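Local coordinates for mbGIPC protein (Monosiga brevicollis, PDB 6X1X) that probably binds short peptide motifs of partner proteins through this PDZ domain, as a choanoflagellate member of the GIPC signalling family, at residues K7-I12 with M84-P89; A27-I32 with D60-R65; L18-S23 with S39-V44; K33-D38 with V47-H52. All coordinates share one frame; numbering follows the deposited sequence. Where two conformers were deposited one is given.

Interaction 1 (K7-I12 with M84-P89); sequences KTVKVI and MICVEP
K7 and V9 pair with C86 and M84 in an antiparallel ladder, the short axes of strands 7-12 and 84-87 passing 4.8 Å apart with their directions 142° from one another. Each pair is closed by two main-chain bonds, V9 N to M84 O and M84 N to V9 O both measuring 2.8 Å, while T8 and I85 form the non-hydrogen-bonded pair between them. The side chains then sort by face. On the inner one, the CG2 branch of V9 reaches C86 SG at 4.1 Å and M84 stands beside V9, a surface continued by M41 and V44. On the other, I85 curls back at its second torsion (chi2 -61°), which brings CD1 to 3.3 Å from T8 OG1, a methyl against a hydroxyl. K7 leaves from the inner face, and a bend at its third torsion (chi3 -67°) carries its end across E88 at about a right angle. There K7 NZ meets E88 OE2 at 3.1 Å, approaching from above the carboxylate plane. The stronger partner of the same ammonium is D51, which lies in the turn before strand 52-56. With two carboxylates about it, K7 probably stays charged. A terminal strand is thus held by backbone bonds along its length and by an ionic clasp where it enters the sheet.

Interaction 2 (A27-I32 with D60-R65); sequences AGYAFI and DLNGCR
Y29 turns its ring beside its own backbone N (chi1 -63°), and N62 extends CG opposite its backbone N (chi1 -171°); together these settings lay the amide along the phenol, the two planes only 15° apart. N62 OD1 rides 3.5 Å above one ring face, displaced toward the rim, while N62 CA presses on Y29 CE2 at 3.4 Å. N62 is itself positioned by D60, whose OD1 accepts from the backbone N of N62 at 3.0 Å in an Asx turn. A type II turn from L61 to C64 follows, with G63 supplying the positive phi its third position needs. In a PDZ domain this is the approach to the groove helix, here 66-75: R65 is its N-cap residue, and A30 and C64 both rest on V69. The direct polar link between the segments is G63 N to G28 O, 2.9 Å, with the donor well above the carbonyl plane. Water does the remaining work. One molecule donates to both G28 O and C64 O, and another accepts from A30 N while donating to L61 O. A third lies in the plane of the Y29 ring at its edge, 2.7 Å from Y29 OH, and donates to D60 OD1.

Interaction 3 (L18-S23 with S39-V44); sequences LGLTIS and SIMSRV
L18 offers its carbonyl oxygen to the amide of M41, and around that bond the contact is at its tightest. M41 N lies 3.0 Å from L18 O, nearly along the C=O axis, and M41 CG crowds the same oxygen at 3.2 Å. M41 was modelled in two conformers; in the one described its first torsion (chi1 -64°) sets CG anti to the carbonyl carbon and wedges it between two leucines, 3.8 Å from L18 CB and 3.6 Å from L20 CG. G19 also packs closely: with no side chain of its own, its CA approaches S39 CB to 3.8 Å. Beyond M41 the buried side continues onto V11 and V47, and L20 also touches L73 of helix 66-75.

Packing relaxes toward I40, where the CD2 branch of L18 meets the CG2 branch of I40 at 4.1 Å and a glycerol, probably from the crystallisation liquor, sits nearby. Toward the exposed R43 the order is polar instead. S39 OG accepts from S42 N, three residues on, at 3.0 Å, an ST motif, and S42 OG accepts the S39 amide in return. S39 OG is also bonded to R36 O, and S39 O stands over the centre of the R43 guanidinium, whose NH1 forms a salt bridge with D38. The Leu-Gly-Leu run leading into strand 20-23 matches the GLGF-type carboxylate-binding loop of PDZ domains, which in relatives receives the C-terminus of a peptide; here the turn 39-44 packs against it.

Interaction 4 (K33-D38 with V47-H52); sequences KKIRED and VAVGDH
I35 lays its terminal methyl on one face of the peptide group joining A48 to V49: CD1 stands over the C-N bond of that peptide, 3.7 Å from A48 C and 3.6 Å from V49 N. V49 returns the gesture on the peptide group between K33 and K34, where its CG1 sits above the plane, 3.4 Å from K33 O. The third flat group is the carboxylate of D51, whose OD2 is met from well above its plane by A48 N at 2.9 Å, and which also takes a salt bridge from K7.

An extended side chain (chi2 176°) is what carries I35 CD1 across to the loop. I35 and V49 run alongside each other, pointing opposite ways, with I35 CG1 4.0 Å from V49 CG2, and I35 CD1 lies 4.2 Å from V47 CG1. Both V49 methyls lie along one side of the strand backbone, CG1 over the K33 carbonyl and CG2 toward K34 CA and I35 N. The lysine side chains set out in the other direction.

Contact between these segments is by van der Waals touch, but I32, the residue before K33, bonds through its backbone to G50 and D51. K33 and K34 both face T21, a classic beta bulge within strand 31-35. V49 and G50 occupy the corners of a type II turn from A48 to D51, which ends the loop leading from the peptide-side hairpin of the PDZ fold to strand 52-56.

How the interactions relate
Interactions 1 and 3 share core packing: V9 and V11 lie on V44 and I40, and M84 on M41. Interaction 2 is partly buried and interaction 4 is a surface contact. Interaction 2 is made by the residues leading into strand 31-35, interaction 4 by its last ones. They differ in kind, since interaction 2 relies on bridging waters and an amide over a ring, whereas interaction 4 is almost wholly apolar. The hairpin of strands 20-23 and 31-35 ties interaction 3 to both. Interactions 1 and 4 are joined by the D51 carboxylate and by a probable backbone bond from V87 to H52. Interaction 1 encloses the other three along the chain.

Interaction 1 (K7-I12 with M84-P89)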
loop_
_atom_site.group_PDB
_atom_site.type_symbol
_atom_site.label_atom_id
_atom_site.label_comp_id
_atom_site.label_asym_id
_atom_site.label_seq_id
_atom_site.Cartn_x
_atom_site.Cartn_y
_atom_site.Cartn_z
ATOM N N LYS A 7 -0.403 10.236 0.669
ATOM C CA LYS A 7 -1.715 9.999 0.080
ATOM C C LYS A 7 -2.535 9.093 0.986
ATOM O O LYS A 7 -2.024 8.096 1.502
ATOM C CB LYS A 7 -1.594 9.277 -1.266
ATOM C CG LYS A 7 -0.759 9.998 -2.295
ATOM C CD LYS A 7 -0.703 9.217 -3.586
ATOM C CE LYS A 7 0.061 7.910 -3.436
ATOM N NZ LYS A 7 0.323 7.361 -4.783
ATOM N N THR A 8 -3.818 9.419 1.136
ATOM C CA THR A 8 -4.750 8.596 1.896
ATOM C C THR A 8 -5.539 7.719 0.935
ATOM O O THR A 8 -6.186 8.222 0.007
ATOM C CB THR A 8 -5.704 9.463 2.712
ATOM O OG1 THR A 8 -4.961 10.176 3.705
ATOM C CG2 THR A 8 -6.749 8.588 3.398
ATOM N N VAL A 9 -5.501 6.416 1.172
ATOM C CA VAL A 9 -6.178 5.426 0.350
ATOM C C VAL A 9 -7.250 4.796 1.233
ATOM O O VAL A 9 -6.943 4.306 2.324
ATOM C CB VAL A 9 -5.176 4.373 -0.148
ATOM C CG1 VAL A 9 -5.863 3.302 -0.915
ATOM C CG2 VAL A 9 -4.108 5.032 -1.012
ATOM N N LYS A 10 -8.508 4.840 0.797
ATOM C CA LYS A 10 -9.610 4.228 1.534
ATOM C C LYS A 10 -10.277 3.215 0.624
ATOM O O LYS A 10 -10.793 3.584 -0.435
ATOM C CB LYS A 10 -10.626 5.265 2.011
ATOM C CG LYS A 10 -11.669 4.685 2.941
ATOM C CD LYS A 10 -12.281 5.751 3.841
ATOM C CE LYS A 10 -13.730 6.021 3.478
ATOM N NZ LYS A 10 -14.436 6.829 4.521
ATOM N N VAL A 11 -10.291 1.953 1.060
ATOM C CA VAL A 11 -10.494 0.795 0.196
ATOM C C VAL A 11 -11.467 -0.146 0.882
ATOM O O VAL A 11 -11.405 -0.333 2.099
ATOM C CB VAL A 11 -9.158 0.055 -0.048
ATOM C CG1 VAL A 11 -9.363 -1.170 -0.897
ATOM C CG2 VAL A 11 -8.178 0.958 -0.713
ATOM N N ILE A 12 -12.340 -0.773 0.107
ATOM C CA ILE A 12 -13.178 -1.854 0.612
ATOM C C ILE A 12 -12.531 -3.178 0.231
ATOM O O ILE A 12 -12.306 -3.454 -0.952
ATOM C CB ILE A 12 -14.608 -1.762 0.068
ATOM C CG1 ILE A 12 -15.277 -0.500 0.611
ATOM C CG2 ILE A 12 -15.387 -2.993 0.464
ATOM C CD1 ILE A 12 -16.731 -0.368 0.244
ATOM N N MET A 84 -5.165 3.351 4.264
ATOM C CA MET A 84 -3.740 3.120 4.131
ATOM C C MET A 84 -3.121 4.436 3.703
ATOM O O MET A 84 -3.631 5.092 2.788
ATOM C CB MET A 84 -3.498 2.030 3.084
ATOM C CG MET A 84 -2.064 1.572 2.961
ATOM S SD MET A 84 -1.988 0.058 1.991
ATOM C CE MET A 84 -2.688 0.597 0.430
ATOM N N ILE A 85 -2.070 4.853 4.392
ATOM C CA ILE A 85 -1.325 6.043 4.014
ATOM C C ILE A 85 -0.139 5.581 3.192
ATOM O O ILE A 85 0.687 4.789 3.667
ATOM C CB ILE A 85 -0.868 6.838 5.244
ATOM C CG1 ILE A 85 -2.065 7.191 6.126
ATOM C CG2 ILE A 85 -0.134 8.091 4.807
ATOM C CD1 ILE A 85 -3.096 8.058 5.445
ATOM N N CYS A 86 -0.074 6.050 1.953
ATOM C CA CYS A 86 0.996 5.715 1.033
ATOM C C CYS A 86 1.815 6.966 0.756
ATOM O O CYS A 86 1.289 8.083 0.749
ATOM C CB CYS A 86 0.431 5.152 -0.272
ATOM S SG CYS A 86 -0.403 3.559 -0.052
ATOM N N VAL A 87 3.116 6.778 0.558
ATOM C CA VAL A 87 4.032 7.878 0.287
ATOM C C VAL A 87 4.730 7.598 -1.032
ATOM O O VAL A 87 5.327 6.532 -1.213
ATOM C CB VAL A 87 5.056 8.064 1.419
ATOM C CG1 VAL A 87 5.962 9.240 1.114
ATOM C CG2 VAL A 87 4.347 8.267 2.748
ATOM N N GLU A 88 4.645 8.540 -1.944
ATOM C CA GLU A 88 5.273 8.368 -3.242
ATOM C C GLU A 88 6.763 8.674 -3.141
ATOM O O GLU A 88 7.157 9.639 -2.481
ATOM C CB GLU A 88 4.654 9.325 -4.252
ATOM C CG GLU A 88 3.162 9.190 -4.406
ATOM C CD GLU A 88 2.648 9.901 -5.641
ATOM O OE1 GLU A 88 3.481 10.287 -6.491
ATOM O OE2 GLU A 88 1.416 10.071 -5.763
ATOM N N PRO A 89 7.618 7.886 -3.783
ATOM C CA PRO A 89 9.035 8.252 -3.845
ATOM C C PRO A 89 9.236 9.434 -4.782
ATOM O O PRO A 89 8.396 9.747 -5.628
ATOM C CB PRO A 89 9.700 6.986 -4.393
ATOM C CG PRO A 89 8.648 6.355 -5.209
ATOM C CD PRO A 89 7.347 6.622 -4.487
#

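Interaction 2 (A27-I32 with D60-R65)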
loop_
_atom_site.group_PDB
_atom_site.type_symbol
_atom_site.label_atom_id
_atom_site.label_comp_id
_atom_site.label_asym_id
_atom_site.label_seq_id
_atom_site.Cartn_x
_atom_site.Cartn_y
_atom_site.Cartn_z
ATOM N N ALA A 27 15.184 -1.810 5.648
ATOM C CA ALA A 27 15.079 -0.600 6.449
ATOM C C ALA A 27 13.979 0.276 5.870
ATOM O O ALA A 27 13.578 0.122 4.714
ATOM C CB ALA A 27 16.407 0.166 6.494
ATOM N N GLY A 28 13.496 1.206 6.688
ATOM C CA GLY A 28 12.474 2.131 6.241
ATOM C C GLY A 28 11.099 1.502 6.182
ATOM O O GLY A 28 10.701 0.793 7.105
ATOM N N TYR A 29 10.368 1.743 5.100
ATOM C CA TYR A 29 8.995 1.286 4.958
ATOM C C TYR A 29 8.906 0.164 3.932
ATOM O O TYR A 29 9.698 0.091 2.987
ATOM C CB TYR A 29 8.099 2.433 4.492
ATOM C CG TYR A 29 8.010 3.588 5.467
ATOM C CD1 TYR A 29 8.968 4.596 5.477
ATOM C CD2 TYR A 29 6.971 3.664 6.389
ATOM C CE1 TYR A 29 8.884 5.651 6.376
ATOM C CE2 TYR A 29 6.872 4.721 7.281
ATOM C CZ TYR A 29 7.833 5.704 7.271
ATOM O OH TYR A 29 7.738 6.749 8.165
ATOM N N ALA A 30 7.909 -0.695 4.106
ATOM C CA ALA A 30 7.584 -1.642 3.053
ATOM C C ALA A 30 7.031 -0.878 1.856
ATOM O O ALA A 30 6.487 0.221 1.994
ATOM C CB ALA A 30 6.563 -2.655 3.564
ATOM N N PHE A 31 7.186 -1.454 0.669
ATOM C CA PHE A 31 6.758 -0.767 -0.540
ATOM C C PHE A 31 6.023 -1.717 -1.468
ATOM O O PHE A 31 6.129 -2.943 -1.379
ATOM C CB PHE A 31 7.926 -0.097 -1.268
ATOM C CG PHE A 31 8.937 -1.063 -1.787
ATOM C CD1 PHE A 31 9.980 -1.505 -0.988
ATOM C CD2 PHE A 31 8.840 -1.541 -3.078
ATOM C CE1 PHE A 31 10.912 -2.409 -1.479
ATOM C CE2 PHE A 31 9.764 -2.437 -3.574
ATOM C CZ PHE A 31 10.797 -2.870 -2.772
ATOM N N ILE A 32 5.267 -1.109 -2.372
ATOM C CA ILE A 32 4.444 -1.840 -3.321
ATOM C C ILE A 32 5.307 -2.162 -4.531
ATOM O O ILE A 32 5.729 -1.268 -5.272
ATOM C CB ILE A 32 3.198 -1.043 -3.711
ATOM C CG1 ILE A 32 2.343 -0.804 -2.473
ATOM C CG2 ILE A 32 2.397 -1.787 -4.770
ATOM C CD1 ILE A 32 1.148 0.093 -2.714
ATOM N N ASP A 60 1.430 3.153 12.789
ATOM C CA ASP A 60 2.707 3.557 12.206
ATOM C C ASP A 60 3.478 2.317 11.765
ATOM O O ASP A 60 3.786 1.446 12.583
ATOM C CB ASP A 60 3.492 4.317 13.277
ATOM C CG ASP A 60 4.813 4.881 12.782
ATOM O OD1 ASP A 60 5.148 4.731 11.595
ATOM O OD2 ASP A 60 5.518 5.504 13.610
ATOM N N LEU A 61 3.798 2.227 10.478
ATOM C CA LEU A 61 4.502 1.069 9.944
ATOM C C LEU A 61 5.949 1.381 9.585
ATOM O O LEU A 61 6.594 0.602 8.872
ATOM C CB LEU A 61 3.732 0.450 8.777
ATOM C CG LEU A 61 2.342 -0.026 9.202
ATOM C CD1 LEU A 61 1.520 -0.424 7.995
ATOM C CD2 LEU A 61 2.432 -1.184 10.175
ATOM N N ASN A 62 6.478 2.494 10.086
ATOM C CA ASN A 62 7.897 2.774 9.919
ATOM C C ASN A 62 8.736 1.658 10.531
ATOM O O ASN A 62 8.506 1.238 11.666
ATOM C CB ASN A 62 8.229 4.113 10.573
ATOM C CG ASN A 62 9.636 4.580 10.269
ATOM O OD1 ASN A 62 10.278 4.105 9.328
ATOM N ND2 ASN A 62 10.124 5.521 11.063
ATOM N N GLY A 63 9.713 1.171 9.768
ATOM C CA GLY A 63 10.578 0.108 10.224
ATOM C C GLY A 63 10.009 -1.285 10.092
ATOM O O GLY A 63 10.732 -2.257 10.340
ATOM N N CYS A 64 8.745 -1.430 9.708
ATOM C CA CYS A 64 8.128 -2.746 9.669
ATOM C C CYS A 64 8.516 -3.507 8.409
ATOM O O CYS A 64 8.554 -2.949 7.309
ATOM C CB CYS A 64 6.611 -2.610 9.759
ATOM S SG CYS A 64 6.066 -1.931 11.337
ATOM N N ARG A 65 8.771 -4.799 8.573
ATOM C CA ARG A 65 9.113 -5.648 7.445
ATOM C C ARG A 65 7.871 -5.946 6.614
ATOM O O ARG A 65 6.730 -5.848 7.087
ATOM C CB ARG A 65 9.711 -6.964 7.939
ATOM C CG ARG A 65 11.083 -6.833 8.582
ATOM C CD ARG A 65 12.198 -6.909 7.553
ATOM N NE ARG A 65 12.775 -8.250 7.447
ATOM C CZ ARG A 65 12.730 -9.009 6.358
ATOM N NH1 ARG A 65 12.128 -8.571 5.258
ATOM N NH2 ARG A 65 13.295 -10.209 6.368
HETATM O O HOH W 1 10.599 -1.842 6.110
HETATM O O HOH W 2 5.934 6.965 10.162
HETATM O O HOH W 3 5.978 -0.099 6.129
#

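Interaction 3 (L18-S23 with S39-V44)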
loop_
_atom_site.group_PDB
_atom_site.type_symbol
_atom_site.label_atom_id
_atom_site.label_comp_id
_atom_site.label_asym_id
_atom_site.label_seq_id
_atom_site.Cartn_x
_atom_site.Cartn_y
_atom_site.Cartn_z
ATOM N N LEU A 18 -6.122 -8.489 -2.267
ATOM C CA LEU A 18 -6.117 -7.098 -2.699
ATOM C C LEU A 18 -5.408 -6.882 -4.021
ATOM O O LEU A 18 -5.646 -5.854 -4.665
ATOM C CB LEU A 18 -5.435 -6.224 -1.647
ATOM C CG LEU A 18 -6.178 -6.133 -0.318
ATOM C CD1 LEU A 18 -5.263 -5.551 0.746
ATOM C CD2 LEU A 18 -7.435 -5.286 -0.453
ATOM N N GLY A 19 -4.535 -7.801 -4.430
ATOM C CA GLY A 19 -3.739 -7.627 -5.631
ATOM C C GLY A 19 -2.377 -7.003 -5.421
ATOM O O GLY A 19 -1.717 -6.654 -6.410
ATOM N N LEU A 20 -1.918 -6.863 -4.184
ATOM C CA LEU A 20 -0.638 -6.226 -3.910
ATOM C C LEU A 20 0.472 -7.253 -3.770
ATOM O O LEU A 20 0.291 -8.294 -3.128
ATOM C CB LEU A 20 -0.691 -5.459 -2.592
ATOM C CG LEU A 20 -1.611 -4.251 -2.561
ATOM C CD1 LEU A 20 -1.638 -3.659 -1.162
ATOM C CD2 LEU A 20 -1.185 -3.207 -3.590
ATOM N N THR A 21 1.639 -6.923 -4.308
ATOM C CA THR A 21 2.888 -7.575 -3.935
ATOM C C THR A 21 3.734 -6.536 -3.220
ATOM O O THR A 21 4.004 -5.467 -3.781
ATOM C CB THR A 21 3.644 -8.066 -5.166
ATOM O OG1 THR A 21 2.819 -8.981 -5.889
ATOM C CG2 THR A 21 4.956 -8.747 -4.771
ATOM N N ILE A 22 4.133 -6.833 -1.998
ATOM C CA ILE A 22 4.910 -5.876 -1.230
ATOM C C ILE A 22 6.217 -6.505 -0.804
ATOM O O ILE A 22 6.338 -7.727 -0.642
ATOM C CB ILE A 22 4.140 -5.295 -0.030
ATOM C CG1 ILE A 22 3.840 -6.375 0.992
ATOM C CG2 ILE A 22 2.856 -4.621 -0.501
ATOM C CD1 ILE A 22 3.283 -5.817 2.284
ATOM N N SER A 23 7.218 -5.653 -0.631
ATOM C CA SER A 23 8.526 -6.092 -0.189
ATOM C C SER A 23 9.132 -5.001 0.685
ATOM O O SER A 23 8.487 -4.000 1.001
ATOM C CB SER A 23 9.415 -6.451 -1.374
ATOM O OG SER A 23 10.577 -7.092 -0.895
ATOM N N SER A 39 -7.565 -5.949 -10.212
ATOM C CA SER A 39 -7.630 -6.263 -8.794
ATOM C C SER A 39 -8.235 -5.086 -8.048
ATOM O O SER A 39 -8.412 -3.994 -8.597
ATOM C CB SER A 39 -6.240 -6.566 -8.224
ATOM O OG SER A 39 -5.405 -5.413 -8.243
ATOM N N ILE A 40 -8.528 -5.310 -6.770
ATOM C CA ILE A 40 -9.009 -4.216 -5.935
ATOM C C ILE A 40 -8.033 -3.045 -5.990
ATOM O O ILE A 40 -8.426 -1.886 -6.166
ATOM C CB ILE A 40 -9.233 -4.709 -4.497
ATOM C CG1 ILE A 40 -10.398 -5.705 -4.451
ATOM C CG2 ILE A 40 -9.500 -3.532 -3.587
ATOM C CD1 ILE A 40 -10.509 -6.447 -3.134
ATOM N N MET A 41 -6.736 -3.324 -5.863
ATOM C CA MET A 41 -5.794 -2.216 -5.783
ATOM C C MET A 41 -5.457 -1.620 -7.143
ATOM O O MET A 41 -5.110 -0.437 -7.212
ATOM C CB MET A 41 -4.558 -2.605 -4.975
ATOM C CG MET A 41 -4.870 -2.929 -3.506
ATOM S SD MET A 41 -5.615 -1.612 -2.502
ATOM C CE MET A 41 -4.365 -0.340 -2.645
ATOM N N SER A 42 -5.568 -2.380 -8.236
ATOM C CA SER A 42 -5.414 -1.744 -9.543
ATOM C C SER A 42 -6.516 -0.720 -9.787
ATOM O O SER A 42 -6.318 0.244 -10.538
ATOM C CB SER A 42 -5.378 -2.765 -10.674
ATOM O OG SER A 42 -6.660 -3.314 -10.917
ATOM N N ARG A 43 -7.665 -0.895 -9.140
ATOM C CA ARG A 43 -8.795 0.012 -9.301
ATOM C C ARG A 43 -8.744 1.213 -8.370
ATOM O O ARG A 43 -9.587 2.118 -8.498
ATOM C CB ARG A 43 -10.121 -0.740 -9.137
ATOM C CG ARG A 43 -10.434 -1.621 -10.331
ATOM C CD ARG A 43 -11.797 -2.276 -10.215
ATOM N NE ARG A 43 -11.805 -3.412 -9.300
ATOM C CZ ARG A 43 -11.469 -4.646 -9.657
ATOM N NH1 ARG A 43 -11.083 -4.897 -10.894
ATOM N NH2 ARG A 43 -11.517 -5.627 -8.768
ATOM N N VAL A 44 -7.780 1.277 -7.460
ATOM C CA VAL A 44 -7.661 2.425 -6.568
ATOM C C VAL A 44 -6.938 3.546 -7.310
ATOM O O VAL A 44 -5.809 3.377 -7.780
ATOM C CB VAL A 44 -6.935 2.041 -5.273
ATOM C CG1 VAL A 44 -6.625 3.282 -4.454
ATOM C CG2 VAL A 44 -7.778 1.056 -4.464
#

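Interaction 4 (K33-D38 with V47-H52)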
loop_
_atom_site.group_PDB
_atom_site.type_symbol
_atom_site.label_atom_id
_atom_site.label_comp_id
_atom_site.label_asym_id
_atom_site.label_seq_id
_atom_site.Cartn_x
_atom_site.Cartn_y
_atom_site.Cartn_z
ATOM N N LYS A 33 5.565 -3.443 -4.732
ATOM C CA LYS A 33 6.388 -3.909 -5.832
ATOM C C LYS A 33 5.566 -4.163 -7.084
ATOM O O LYS A 33 6.033 -3.895 -8.196
ATOM C CB LYS A 33 7.089 -5.199 -5.402
ATOM C CG LYS A 33 8.206 -5.656 -6.305
ATOM C CD LYS A 33 8.858 -6.906 -5.731
ATOM C CE LYS A 33 10.014 -7.378 -6.597
ATOM N NZ LYS A 33 11.123 -6.383 -6.617
ATOM N N LYS A 34 4.352 -4.692 -6.925
ATOM C CA LYS A 34 3.470 -4.967 -8.050
ATOM C C LYS A 34 2.037 -4.737 -7.614
ATOM O O LYS A 34 1.691 -4.909 -6.441
ATOM C CB LYS A 34 3.579 -6.417 -8.545
ATOM C CG LYS A 34 4.996 -6.853 -8.909
ATOM C CD LYS A 34 5.060 -8.288 -9.407
ATOM C CE LYS A 34 6.481 -8.649 -9.828
ATOM N NZ LYS A 34 6.563 -10.015 -10.422
ATOM N N ILE A 35 1.206 -4.360 -8.579
ATOM C CA ILE A 35 -0.235 -4.278 -8.402
ATOM C C ILE A 35 -0.855 -5.078 -9.531
ATOM O O ILE A 35 -0.697 -4.729 -10.706
ATOM C CB ILE A 35 -0.739 -2.826 -8.424
ATOM C CG1 ILE A 35 -0.098 -2.035 -7.277
ATOM C CG2 ILE A 35 -2.261 -2.813 -8.304
ATOM C CD1 ILE A 35 -0.453 -0.551 -7.281
ATOM N N ARG A 36 -1.545 -6.156 -9.185
ATOM C CA ARG A 36 -2.050 -7.076 -10.189
ATOM C C ARG A 36 -3.156 -6.425 -11.011
ATOM O O ARG A 36 -4.025 -5.733 -10.483
ATOM C CB ARG A 36 -2.586 -8.318 -9.493
ATOM C CG ARG A 36 -2.994 -9.441 -10.442
ATOM C CD ARG A 36 -3.402 -10.705 -9.695
ATOM N NE ARG A 36 -2.331 -11.245 -8.864
ATOM C CZ ARG A 36 -1.418 -12.111 -9.286
ATOM N NH1 ARG A 36 -1.407 -12.522 -10.552
ATOM N NH2 ARG A 36 -0.497 -12.553 -8.440
ATOM N N GLU A 37 -3.101 -6.643 -12.322
ATOM C CA GLU A 37 -4.154 -6.177 -13.214
ATOM C C GLU A 37 -5.502 -6.740 -12.783
ATOM O O GLU A 37 -5.599 -7.886 -12.336
ATOM C CB GLU A 37 -3.834 -6.627 -14.642
ATOM C CG GLU A 37 -4.875 -6.256 -15.687
ATOM C CD GLU A 37 -4.503 -6.734 -17.081
ATOM O OE1 GLU A 37 -5.239 -6.411 -18.037
ATOM O OE2 GLU A 37 -3.479 -7.436 -17.221
ATOM N N ASP A 38 -6.549 -5.917 -12.909
ATOM C CA ASP A 38 -7.919 -6.323 -12.581
ATOM C C ASP A 38 -8.026 -6.794 -11.131
ATOM O O ASP A 38 -8.492 -7.898 -10.839
ATOM C CB ASP A 38 -8.456 -7.373 -13.565
ATOM C CG ASP A 38 -9.939 -7.679 -13.362
ATOM O OD1 ASP A 38 -10.656 -6.851 -12.764
ATOM O OD2 ASP A 38 -10.392 -8.754 -13.812
ATOM N N VAL A 47 -3.065 4.940 -5.894
ATOM C CA VAL A 47 -2.001 4.065 -5.411
ATOM C C VAL A 47 -1.247 3.536 -6.618
ATOM O O VAL A 47 -1.859 3.215 -7.643
ATOM C CB VAL A 47 -2.538 2.912 -4.532
ATOM C CG1 VAL A 47 -3.307 1.886 -5.348
ATOM C CG2 VAL A 47 -1.396 2.237 -3.797
ATOM N N ALA A 48 0.074 3.447 -6.504
ATOM C CA ALA A 48 0.894 3.043 -7.635
ATOM C C ALA A 48 2.055 2.179 -7.172
ATOM O O ALA A 48 2.514 2.272 -6.031
ATOM C CB ALA A 48 1.464 4.254 -8.378
ATOM N N VAL A 49 2.540 1.346 -8.097
ATOM C CA VAL A 49 3.786 0.627 -7.875
ATOM C C VAL A 49 4.859 1.622 -7.475
ATOM O O VAL A 49 4.966 2.713 -8.046
ATOM C CB VAL A 49 4.180 -0.145 -9.147
ATOM C CG1 VAL A 49 5.609 -0.650 -9.051
ATOM C CG2 VAL A 49 3.219 -1.299 -9.389
ATOM N N GLY A 50 5.642 1.256 -6.467
ATOM C CA GLY A 50 6.686 2.098 -5.939
ATOM C C GLY A 50 6.310 2.836 -4.672
ATOM O O GLY A 50 7.202 3.260 -3.929
ATOM N N ASP A 51 5.016 3.001 -4.403
ATOM C CA ASP A 51 4.599 3.716 -3.207
ATOM C C ASP A 51 5.023 2.946 -1.965
ATOM O O ASP A 51 4.997 1.709 -1.933
ATOM C CB ASP A 51 3.077 3.885 -3.193
ATOM C CG ASP A 51 2.581 4.921 -4.185
ATOM O OD1 ASP A 51 3.396 5.680 -4.737
ATOM O OD2 ASP A 51 1.348 4.983 -4.399
ATOM N N HIS A 52 5.421 3.680 -0.943
ATOM C CA HIS A 52 5.700 3.090 0.355
ATOM C C HIS A 52 4.436 3.109 1.209
ATOM O O HIS A 52 3.609 4.024 1.108
ATOM C CB HIS A 52 6.843 3.835 1.048
ATOM C CG HIS A 52 8.194 3.522 0.477
ATOM N ND1 HIS A 52 8.705 4.168 -0.630
ATOM C CD2 HIS A 52 9.128 2.611 0.844
ATOM C CE1 HIS A 52 9.900 3.679 -0.910
ATOM N NE2 HIS A 52 10.179 2.730 -0.033
#